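Carbohydrate oxidase (Microdochium nivale, PDB 3RJA) oxidises the C1 hydroxyl of mono-, oligo- and polysaccharides to the lactone, using bound FAD and reducing molecular oxygen to hydrogen peroxide. Local coordinates at residues D235-V240 with D381-I386; E231-Y236 with D279-G284; R243-R248 with A272-L277. All blocks are in the same frame, centred on the assembly; numbering follows the deposited sequence. Where two conformers were deposited one is given.

How the interactions relate
Interactions 1 and 2 both use helix 223-239 and share Asp235 and Tyr236. Interaction 1 joins the end of this helix to the start of strand 384-392. Interaction 2 joins its middle to the loop after helix 267-278. Interaction 3 sets helix 267-278 over strand 245-251 and is wholly buried and apolar, led by an aromatic pair. The first two are largely buried but have polar margins: an arginine face in interaction 1, a bridging water and an exposed threonine in interaction 2, and a zinc ion beside both. Tyr236 ties them to interaction 3, its OH 2.7 Å from Ala273 O. Trp384 NE1 lies 2.8 Å from Glu234 OE1, a probable hydrogen bond between interactions 1 and 2.

Interaction 1 of 3, residues D235-V240 with D381-I386; sequences DYARWV and DKLWLI. With ZN (zinc ion), chain F.
Leu383 CD1 sits over the centre of one face of the Arg238 guanidinium, 3.6 Å from Arg238 CZ. The same methyl touches the base of the arginine, with Leu383 CD1 3.6 Å from Arg238 CB. The arginine therefore curls round the methyl. Its chain starts extended and then bends at chi3 (-54°), which brings the guanidinium back over Leu383. The other branch, Leu383 CD2, packs on Ala237 CB at 4.0 Å. No hydrogen bond crosses between the segments. Leu383 CD2 also lies over the rim of one face of the Trp384 indole.

Leu383 and Trp384 both face Leu326, which makes a classic beta bulge. The bulge lies where strand 384-392 begins, in the large antiparallel sheet. The last turn of helix 223-239 rests on this point, and Ala237 also touches Val359 of the adjoining strand 352-359.

The guanidinium is held from its polar end. Arg238 NH2 forms a salt bridge with Glu234 OE2 and a hydrogen bond to Lys327 O, which together limit its rotation. With an alanine here, Glu234 would probably lose this charged partner and Leu383 CD1 the flat group that covers it. One turn back, Asp235 OD2 binds a zinc ion at 2.0 Å, which Glu231 also binds, while Asp235 OD1 forms a salt bridge with Lys330.

Interaction 2 of 3, residues E231-Y236 with D279-G284; sequences EAVEDY and DTLPAG. With ZN (zinc ion), chain F.
Thr280 has its OG1 between the backbone N and the carbonyl carbon (chi1 49°), which places the hydroxyl near the side chain of Ala232. Leu281 has CG anti to its carbonyl carbon (chi1 -79°), and this brings CD2 to Val233. The two segments belong to a unit, residues 211-293, with the strand-helix-strand-strand-helix-strand order and the 4-1-3-2 sheet order of a ferredoxin-like fold. Helix 223-239 is its first helix. The loop 279-284 leads from its second helix, 267-278, to its last strand, 286-293.

Ala232 CB is at the centre of the contact. It lies 3.6 Å from Thr280 O and 3.9 Å from Thr280 OG1. The small methyl lets the loop come close, and the nearest CA atoms, those of Ala232 and Thr280, are 6.0 Å apart. Beside it, Val233 CG2 meets Leu281 CD2 at 4.2 Å, the two side chains crossing at a slant. Val233 also packs on Phe247 and Ile249 of the sheet, so it bridges loop and sheet.

No direct hydrogen bond joins the segments. One water does the work instead. It donates to Ala232 O at 2.7 Å and lies 2.8 Å from Thr280 OG1. Ala232 O is thus used twice, since it also accepts the helix bond from Tyr236 N. The Thr280 hydroxyl also bonds within its own turn, to Leu277 O, its main protein partner, and to Pro276 O.

Glu231 and Asp235, one helical turn apart, hold the zinc ion together. Glu231 OE2 lies 1.9 Å from the zinc.

Interaction 3 of 3, residues R243-R248 with A272-L277; sequences REVNFR and AAFQPL
The Phe274 ring points its edge at one face of the Phe247 ring, and Phe274 CE1 lies over the centre of that face. The pair is a T-shaped (edge-to-face) stack with planes at 83° and centroids 5.2 Å apart. Phe274 CZ shares the approach, 4.1 Å from Phe247 CE2. Leu277 CD2 comes to the far end of the Phe247 ring, 4.0 Å from Phe247 CZ.

This is helix-on-sheet packing inside a ferredoxin-like unit. Helix 267-278 is the second helix of the unit and strand 245-251 its second strand. The axes of strand residues 245-248 and helix residues 272-277 pass 10.7 Å apart and cross at -41°. The side chains of Val245 and Phe247 point from the strand toward the helix.

Phe247 has its CG between the backbone N and the carbonyl carbon (chi1 76°), which carries the ring toward the helix. Its rotation about chi2 then presents a face to Phe274. In one of the two modelled conformers of Val245, its CG2 is 3.9 Å from Phe274 CD1, and the side chains cross at about a right angle. This contact may not hold in both conformers.

The contact is purely apolar and its touching residues are buried. Phe214 and Trp270 also pack on Phe274, while Tyr236 of helix 223-239 meets it edge-to-face. Phe214, Val233 and Tyr236 touch Phe247 as well. Both helices thus share one hydrophobic layer over the sheet. Next along the strand, Arg248, modelled in two conformers, touches the bound substrate analogue.

The helix is kinked at Pro276 and Leu277. There Leu277 N bonds back to Phe274 O at 2.9 Å.

Interaction 1 of 3, residues D235-V240 with D381-I386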
loop_
_atom_site.group_PDB
_atom_site.type_symbol
_atom_site.label_atom_id
_atom_site.label_comp_id
_atom_site.label_asym_id
_atom_site.label_seq_id
_atom_site.Cartn_x
_atom_site.Cartn_y
_atom_site.Cartn_z
ATOM N N ASP A 235 23.631 3.765 -5.594
ATOM C CA ASP A 235 24.286 4.745 -6.471
ATOM C C ASP A 235 23.498 4.923 -7.758
ATOM O O ASP A 235 23.221 6.054 -8.194
ATOM C CB ASP A 235 25.732 4.318 -6.853
ATOM C CG ASP A 235 26.700 4.379 -5.682
ATOM O OD1 ASP A 235 26.436 5.114 -4.711
ATOM O OD2 ASP A 235 27.748 3.695 -5.741
ATOM N N TYR A 236 23.197 3.791 -8.389
ATOM C CA TYR A 236 22.484 3.788 -9.654
ATOM C C TYR A 236 21.101 4.423 -9.438
ATOM O O TYR A 236 20.653 5.269 -10.226
ATOM C CB TYR A 236 22.382 2.349 -10.186
ATOM C CG TYR A 236 21.584 2.225 -11.465
ATOM C CD1 TYR A 236 22.147 2.564 -12.715
ATOM C CD2 TYR A 236 20.278 1.731 -11.442
ATOM C CE1 TYR A 236 21.400 2.431 -13.906
ATOM C CE2 TYR A 236 19.542 1.570 -12.618
ATOM C CZ TYR A 236 20.099 1.923 -13.845
ATOM O OH TYR A 236 19.336 1.798 -14.991
ATOM N N ALA A 237 20.442 4.043 -8.346
ATOM C CA ALA A 237 19.122 4.595 -8.026
ATOM C C ALA A 237 19.214 6.124 -7.861
ATOM O O ALA A 237 18.450 6.883 -8.482
ATOM C CB ALA A 237 18.561 3.935 -6.753
ATOM N N ARG A 238 20.171 6.580 -7.053
ATOM C CA ARG A 238 20.186 7.989 -6.688
ATOM C C ARG A 238 20.517 8.872 -7.883
ATOM O O ARG A 238 19.842 9.867 -8.126
ATOM C CB ARG A 238 21.156 8.250 -5.535
ATOM C CG ARG A 238 21.170 9.694 -5.070
ATOM C CD ARG A 238 22.060 9.870 -3.854
ATOM N NE ARG A 238 21.745 8.978 -2.732
ATOM C CZ ARG A 238 20.663 9.100 -1.947
ATOM N NH1 ARG A 238 19.762 10.045 -2.174
ATOM N NH2 ARG A 238 20.477 8.274 -0.930
ATOM N N TRP A 239 21.506 8.462 -8.666
ATOM C CA TRP A 239 22.092 9.356 -9.661
ATOM C C TRP A 239 21.910 9.051 -11.142
ATOM O O TRP A 239 22.152 9.932 -11.961
ATOM C CB TRP A 239 23.587 9.486 -9.371
ATOM C CG TRP A 239 23.888 10.235 -8.087
ATOM C CD1 TRP A 239 23.541 11.535 -7.780
ATOM C CD2 TRP A 239 24.633 9.738 -6.965
ATOM N NE1 TRP A 239 24.038 11.874 -6.522
ATOM C CE2 TRP A 239 24.711 10.787 -6.008
ATOM C CE3 TRP A 239 25.255 8.505 -6.677
ATOM C CZ2 TRP A 239 25.372 10.632 -4.772
ATOM C CZ3 TRP A 239 25.924 8.353 -5.449
ATOM C CH2 TRP A 239 25.973 9.419 -4.511
ATOM N N VAL A 240 21.519 7.817 -11.491
ATOM C CA VAL A 240 21.596 7.340 -12.875
ATOM C C VAL A 240 20.281 6.804 -13.437
ATOM O O VAL A 240 19.916 7.130 -14.577
ATOM C CB VAL A 240 22.677 6.219 -13.029
ATOM C CG1 VAL A 240 22.864 5.807 -14.529
ATOM C CG2 VAL A 240 24.026 6.666 -12.426
ATOM N N ASP A 381 11.117 12.318 0.312
ATOM C CA ASP A 381 12.553 12.550 0.468
ATOM C C ASP A 381 13.243 11.246 0.825
ATOM O O ASP A 381 14.342 11.249 1.389
ATOM C CB ASP A 381 12.823 13.610 1.561
ATOM C CG ASP A 381 12.194 13.247 2.908
ATOM O OD1 ASP A 381 11.343 12.307 2.980
ATOM O OD2 ASP A 381 12.549 13.893 3.922
ATOM N N LYS A 382 12.563 10.132 0.561
ATOM C CA LYS A 382 13.116 8.786 0.861
ATOM C C LYS A 382 13.402 8.025 -0.415
ATOM O O LYS A 382 12.518 7.869 -1.264
ATOM C CB LYS A 382 12.174 7.950 1.745
ATOM C CG LYS A 382 11.626 8.681 3.005
ATOM C CD LYS A 382 12.772 9.249 3.901
ATOM C CE LYS A 382 12.328 9.554 5.335
ATOM N NZ LYS A 382 11.399 10.709 5.399
ATOM N N LEU A 383 14.633 7.538 -0.534
ATOM C CA LEU A 383 15.070 6.792 -1.686
ATOM C C LEU A 383 14.552 5.358 -1.642
ATOM O O LEU A 383 14.083 4.823 -2.672
ATOM C CB LEU A 383 16.629 6.805 -1.798
ATOM C CG LEU A 383 17.155 6.190 -3.101
ATOM C CD1 LEU A 383 18.364 6.943 -3.649
ATOM C CD2 LEU A 383 17.478 4.704 -2.953
ATOM N N TRP A 384 14.671 4.729 -0.470
ATOM C CA TRP A 384 14.268 3.329 -0.290
ATOM C C TRP A 384 12.907 3.188 0.397
ATOM O O TRP A 384 12.650 3.824 1.419
ATOM C CB TRP A 384 15.279 2.618 0.629
ATOM C CG TRP A 384 16.651 2.410 0.019
ATOM C CD1 TRP A 384 17.828 3.025 0.388
ATOM C CD2 TRP A 384 16.989 1.502 -1.033
ATOM N NE1 TRP A 384 18.874 2.560 -0.377
ATOM C CE2 TRP A 384 18.390 1.621 -1.259
ATOM C CE3 TRP A 384 16.245 0.613 -1.825
ATOM C CZ2 TRP A 384 19.059 0.882 -2.244
ATOM C CZ3 TRP A 384 16.918 -0.135 -2.802
ATOM C CH2 TRP A 384 18.310 0.014 -3.005
ATOM N N LEU A 385 12.068 2.320 -0.138
ATOM C CA LEU A 385 10.872 1.823 0.542
ATOM C C LEU A 385 11.135 0.318 0.790
ATOM O O LEU A 385 11.421 -0.432 -0.145
ATOM C CB LEU A 385 9.610 2.017 -0.325
ATOM C CG LEU A 385 8.382 1.140 0.009
ATOM C CD1 LEU A 385 7.847 1.399 1.401
ATOM C CD2 LEU A 385 7.268 1.329 -0.972
ATOM N N ILE A 386 11.036 -0.112 2.041
ATOM C CA ILE A 386 11.495 -1.447 2.400
ATOM C C ILE A 386 10.372 -2.185 3.084
ATOM O O ILE A 386 9.773 -1.667 4.032
ATOM C CB ILE A 386 12.744 -1.384 3.334
ATOM C CG1 ILE A 386 13.898 -0.643 2.627
ATOM C CG2 ILE A 386 13.165 -2.791 3.817
ATOM C CD1 ILE A 386 15.127 -0.359 3.555
HETATM ZN ZN ZN F . 29.046 4.034 -4.261
#

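Interaction 2 of 3, residues E231-Y236 with D279-G284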
loop_
_atom_site.group_PDB
_atom_site.type_symbol
_atom_site.label_atom_id
_atom_site.label_comp_id
_atom_site.label_asym_id
_atom_site.label_seq_id
_atom_site.Cartn_x
_atom_site.Cartn_y
_atom_site.Cartn_z
ATOM N N GLU A 231 25.295 -1.151 -2.088
ATOM C CA GLU A 231 25.889 0.192 -2.285
ATOM C C GLU A 231 25.740 0.557 -3.766
ATOM O O GLU A 231 25.324 1.665 -4.112
ATOM C CB GLU A 231 27.389 0.230 -1.858
ATOM C CG GLU A 231 28.244 1.356 -2.586
ATOM C CD GLU A 231 28.138 2.707 -1.848
ATOM O OE1 GLU A 231 27.712 2.701 -0.669
ATOM O OE2 GLU A 231 28.469 3.767 -2.425
ATOM N N ALA A 232 26.075 -0.383 -4.647
ATOM C CA ALA A 232 26.046 -0.114 -6.090
ATOM C C ALA A 232 24.626 0.198 -6.574
ATOM O O ALA A 232 24.414 1.059 -7.425
ATOM C CB ALA A 232 26.647 -1.318 -6.882
ATOM N N VAL A 233 23.642 -0.495 -6.018
ATOM C CA VAL A 233 22.255 -0.257 -6.437
ATOM C C VAL A 233 21.811 1.120 -5.945
ATOM O O VAL A 233 21.141 1.839 -6.680
ATOM C CB VAL A 233 21.303 -1.372 -5.966
ATOM C CG1 VAL A 233 19.829 -1.048 -6.365
ATOM C CG2 VAL A 233 21.754 -2.751 -6.539
ATOM N N GLU A 234 22.234 1.529 -4.743
ATOM C CA GLU A 234 21.809 2.842 -4.267
ATOM C C GLU A 234 22.377 3.944 -5.150
ATOM O O GLU A 234 21.663 4.933 -5.445
ATOM C CB GLU A 234 22.132 3.112 -2.798
ATOM C CG GLU A 234 21.716 4.560 -2.418
ATOM C CD GLU A 234 21.714 4.845 -0.925
ATOM O OE1 GLU A 234 21.327 3.922 -0.145
ATOM O OE2 GLU A 234 22.084 5.999 -0.520
ATOM N N ASP A 235 23.631 3.765 -5.594
ATOM C CA ASP A 235 24.286 4.745 -6.471
ATOM C C ASP A 235 23.498 4.923 -7.758
ATOM O O ASP A 235 23.221 6.054 -8.194
ATOM C CB ASP A 235 25.732 4.318 -6.853
ATOM C CG ASP A 235 26.700 4.379 -5.682
ATOM O OD1 ASP A 235 26.436 5.114 -4.711
ATOM O OD2 ASP A 235 27.748 3.695 -5.741
ATOM N N TYR A 236 23.197 3.791 -8.389
ATOM C CA TYR A 236 22.484 3.788 -9.654
ATOM C C TYR A 236 21.101 4.423 -9.438
ATOM O O TYR A 236 20.653 5.269 -10.226
ATOM C CB TYR A 236 22.382 2.349 -10.186
ATOM C CG TYR A 236 21.584 2.225 -11.465
ATOM C CD1 TYR A 236 22.147 2.564 -12.715
ATOM C CD2 TYR A 236 20.278 1.731 -11.442
ATOM C CE1 TYR A 236 21.400 2.431 -13.906
ATOM C CE2 TYR A 236 19.542 1.570 -12.618
ATOM C CZ TYR A 236 20.099 1.923 -13.845
ATOM O OH TYR A 236 19.336 1.798 -14.991
ATOM N N ASP A 279 27.529 -3.125 -14.718
ATOM C CA ASP A 279 28.989 -2.853 -14.617
ATOM C C ASP A 279 29.520 -2.683 -13.206
ATOM O O ASP A 279 30.712 -2.878 -12.975
ATOM C CB ASP A 279 29.409 -1.615 -15.427
ATOM C CG ASP A 279 29.176 -1.784 -16.908
ATOM O OD1 ASP A 279 29.171 -2.943 -17.374
ATOM O OD2 ASP A 279 28.952 -0.764 -17.597
ATOM N N THR A 280 28.666 -2.316 -12.263
ATOM C CA THR A 280 29.167 -2.081 -10.885
ATOM C C THR A 280 28.745 -3.157 -9.887
ATOM O O THR A 280 29.171 -3.159 -8.744
ATOM C CB THR A 280 28.757 -0.698 -10.377
ATOM O OG1 THR A 280 27.353 -0.503 -10.621
ATOM C CG2 THR A 280 29.529 0.359 -11.130
ATOM N N LEU A 281 27.896 -4.075 -10.327
ATOM C CA LEU A 281 27.493 -5.203 -9.508
ATOM C C LEU A 281 28.668 -6.148 -9.256
ATOM O O LEU A 281 29.519 -6.306 -10.127
ATOM C CB LEU A 281 26.336 -5.963 -10.187
ATOM C CG LEU A 281 24.920 -5.348 -10.058
ATOM C CD1 LEU A 281 23.914 -6.209 -10.744
ATOM C CD2 LEU A 281 24.487 -5.163 -8.581
ATOM N N PRO A 282 28.708 -6.793 -8.064
ATOM C CA PRO A 282 29.714 -7.823 -7.790
ATOM C C PRO A 282 29.576 -8.877 -8.865
ATOM O O PRO A 282 28.453 -9.151 -9.325
ATOM C CB PRO A 282 29.275 -8.418 -6.437
ATOM C CG PRO A 282 28.448 -7.320 -5.786
ATOM C CD PRO A 282 27.812 -6.551 -6.914
ATOM N N ALA A 283 30.705 -9.466 -9.250
ATOM C CA ALA A 283 30.748 -10.427 -10.337
ATOM C C ALA A 283 30.012 -11.700 -9.948
ATOM O O ALA A 283 29.937 -12.055 -8.764
ATOM C CB ALA A 283 32.208 -10.734 -10.718
ATOM N N GLY A 284 29.479 -12.387 -10.945
ATOM C CA GLY A 284 28.732 -13.609 -10.692
ATOM C C GLY A 284 27.227 -13.455 -10.883
ATOM O O GLY A 284 26.509 -14.451 -10.899
HETATM ZN ZN ZN F . 29.046 4.034 -4.261
HETATM O O HOH W 1 26.262 1.700 -9.300
#

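Interaction 3 of 3, residues R243-R248 with A272-L277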
loop_
_atom_site.group_PDB
_atom_site.type_symbol
_atom_site.label_atom_id
_atom_site.label_comp_id
_atom_site.label_asym_id
_atom_site.label_seq_id
_atom_site.Cartn_x
_atom_site.Cartn_y
_atom_site.Cartn_z
ATOM N N ARG A 243 14.022 7.452 -15.720
ATOM C CA ARG A 243 12.598 7.396 -15.407
ATOM C C ARG A 243 11.955 6.064 -15.794
ATOM O O ARG A 243 11.209 5.493 -15.004
ATOM C CB ARG A 243 11.897 8.529 -16.164
ATOM C CG ARG A 243 10.500 8.807 -15.697
ATOM C CD ARG A 243 9.812 9.846 -16.603
ATOM N NE ARG A 243 8.412 9.959 -16.224
ATOM C CZ ARG A 243 7.434 10.389 -17.014
ATOM N NH1 ARG A 243 7.684 10.752 -18.276
ATOM N NH2 ARG A 243 6.193 10.441 -16.541
ATOM N N GLU A 244 12.265 5.572 -16.994
ATOM C CA GLU A 244 11.642 4.357 -17.544
ATOM C C GLU A 244 11.938 3.046 -16.755
ATOM O O GLU A 244 11.318 2.004 -17.020
ATOM C CB GLU A 244 12.087 4.140 -19.006
ATOM C CG GLU A 244 11.570 5.150 -20.035
ATOM C CD GLU A 244 12.259 6.528 -19.905
ATOM O OE1 GLU A 244 13.419 6.594 -19.417
ATOM O OE2 GLU A 244 11.625 7.528 -20.299
ATOM N N VAL A 245 12.910 3.072 -15.844
ATOM C CA VAL A 245 13.270 1.841 -15.141
ATOM C C VAL A 245 12.612 1.791 -13.764
ATOM O O VAL A 245 12.682 2.735 -12.989
ATOM C CB VAL A 245 14.794 1.575 -15.102
ATOM C CG1 VAL A 245 15.469 2.289 -13.934
ATOM C CG2 VAL A 245 15.055 0.086 -15.026
ATOM N N ASN A 246 11.926 0.680 -13.495
ATOM C CA ASN A 246 11.220 0.501 -12.213
ATOM C C ASN A 246 11.729 -0.781 -11.628
ATOM O O ASN A 246 11.658 -1.832 -12.302
ATOM C CB ASN A 246 9.701 0.370 -12.403
ATOM C CG ASN A 246 9.102 1.494 -13.208
ATOM O OD1 ASN A 246 8.474 2.397 -12.654
ATOM N ND2 ASN A 246 9.270 1.438 -14.520
ATOM N N PHE A 247 12.280 -0.751 -10.421
ATOM C CA PHE A 247 12.783 -2.030 -9.904
ATOM C C PHE A 247 12.942 -2.084 -8.397
ATOM O O PHE A 247 12.815 -1.056 -7.689
ATOM C CB PHE A 247 14.096 -2.442 -10.635
ATOM C CG PHE A 247 15.342 -1.678 -10.190
ATOM C CD1 PHE A 247 15.566 -0.367 -10.592
ATOM C CD2 PHE A 247 16.292 -2.296 -9.395
ATOM C CE1 PHE A 247 16.743 0.328 -10.208
ATOM C CE2 PHE A 247 17.482 -1.607 -8.986
ATOM C CZ PHE A 247 17.695 -0.310 -9.398
ATOM N N ARG A 248 13.274 -3.283 -7.946
ATOM C CA ARG A 248 13.590 -3.544 -6.539
ATOM C C ARG A 248 14.572 -4.707 -6.384
ATOM O O ARG A 248 14.756 -5.496 -7.302
ATOM C CB ARG A 248 12.313 -3.821 -5.726
ATOM C CG ARG A 248 11.343 -4.894 -6.294
ATOM C CD ARG A 248 10.392 -5.377 -5.171
ATOM N NE ARG A 248 9.176 -6.039 -5.638
ATOM C CZ ARG A 248 7.949 -5.530 -5.509
ATOM N NH1 ARG A 248 6.902 -6.213 -5.951
ATOM N NH2 ARG A 248 7.764 -4.342 -4.936
ATOM N N ALA A 272 20.731 -1.328 -22.330
ATOM C CA ALA A 272 21.562 -0.140 -22.421
ATOM C C ALA A 272 21.363 0.724 -21.170
ATOM O O ALA A 272 22.321 1.200 -20.590
ATOM C CB ALA A 272 21.231 0.658 -23.682
ATOM N N ALA A 273 20.110 0.898 -20.751
ATOM C CA ALA A 273 19.788 1.740 -19.593
ATOM C C ALA A 273 20.300 1.160 -18.260
ATOM O O ALA A 273 20.675 1.911 -17.361
ATOM C CB ALA A 273 18.274 1.997 -19.528
ATOM N N PHE A 274 20.311 -0.170 -18.149
ATOM C CA PHE A 274 20.674 -0.871 -16.900
ATOM C C PHE A 274 22.155 -1.193 -16.828
ATOM O O PHE A 274 22.664 -1.492 -15.746
ATOM C CB PHE A 274 19.874 -2.189 -16.746
ATOM C CG PHE A 274 19.449 -2.474 -15.344
ATOM C CD1 PHE A 274 18.517 -1.645 -14.698
ATOM C CD2 PHE A 274 20.010 -3.529 -14.632
ATOM C CE1 PHE A 274 18.132 -1.889 -13.374
ATOM C CE2 PHE A 274 19.631 -3.805 -13.309
ATOM C CZ PHE A 274 18.686 -2.981 -12.676
ATOM N N GLN A 275 22.846 -1.107 -17.968
ATOM C CA GLN A 275 24.275 -1.491 -18.054
ATOM C C GLN A 275 25.202 -0.829 -17.013
ATOM O O GLN A 275 26.090 -1.512 -16.489
ATOM C CB GLN A 275 24.835 -1.287 -19.484
ATOM C CG GLN A 275 26.144 -2.095 -19.776
ATOM C CD GLN A 275 25.957 -3.606 -19.617
ATOM O OE1 GLN A 275 25.021 -4.178 -20.163
ATOM N NE2 GLN A 275 26.843 -4.247 -18.872
ATOM N N PRO A 276 25.001 0.483 -16.719
ATOM C CA PRO A 276 25.812 1.139 -15.703
ATOM C C PRO A 276 25.755 0.431 -14.370
ATOM O O PRO A 276 26.752 0.430 -13.664
ATOM C CB PRO A 276 25.201 2.557 -15.613
ATOM C CG PRO A 276 24.707 2.815 -17.010
ATOM C CD PRO A 276 24.126 1.462 -17.414
ATOM N N LEU A 277 24.615 -0.190 -14.044
ATOM C CA LEU A 277 24.458 -0.937 -12.798
ATOM C C LEU A 277 25.114 -2.314 -12.906
ATOM O O LEU A 277 25.864 -2.727 -11.997
ATOM C CB LEU A 277 22.978 -1.098 -12.411
ATOM C CG LEU A 277 22.703 -1.882 -11.090
ATOM C CD1 LEU A 277 23.667 -1.475 -9.966
ATOM C CD2 LEU A 277 21.226 -1.700 -10.605
#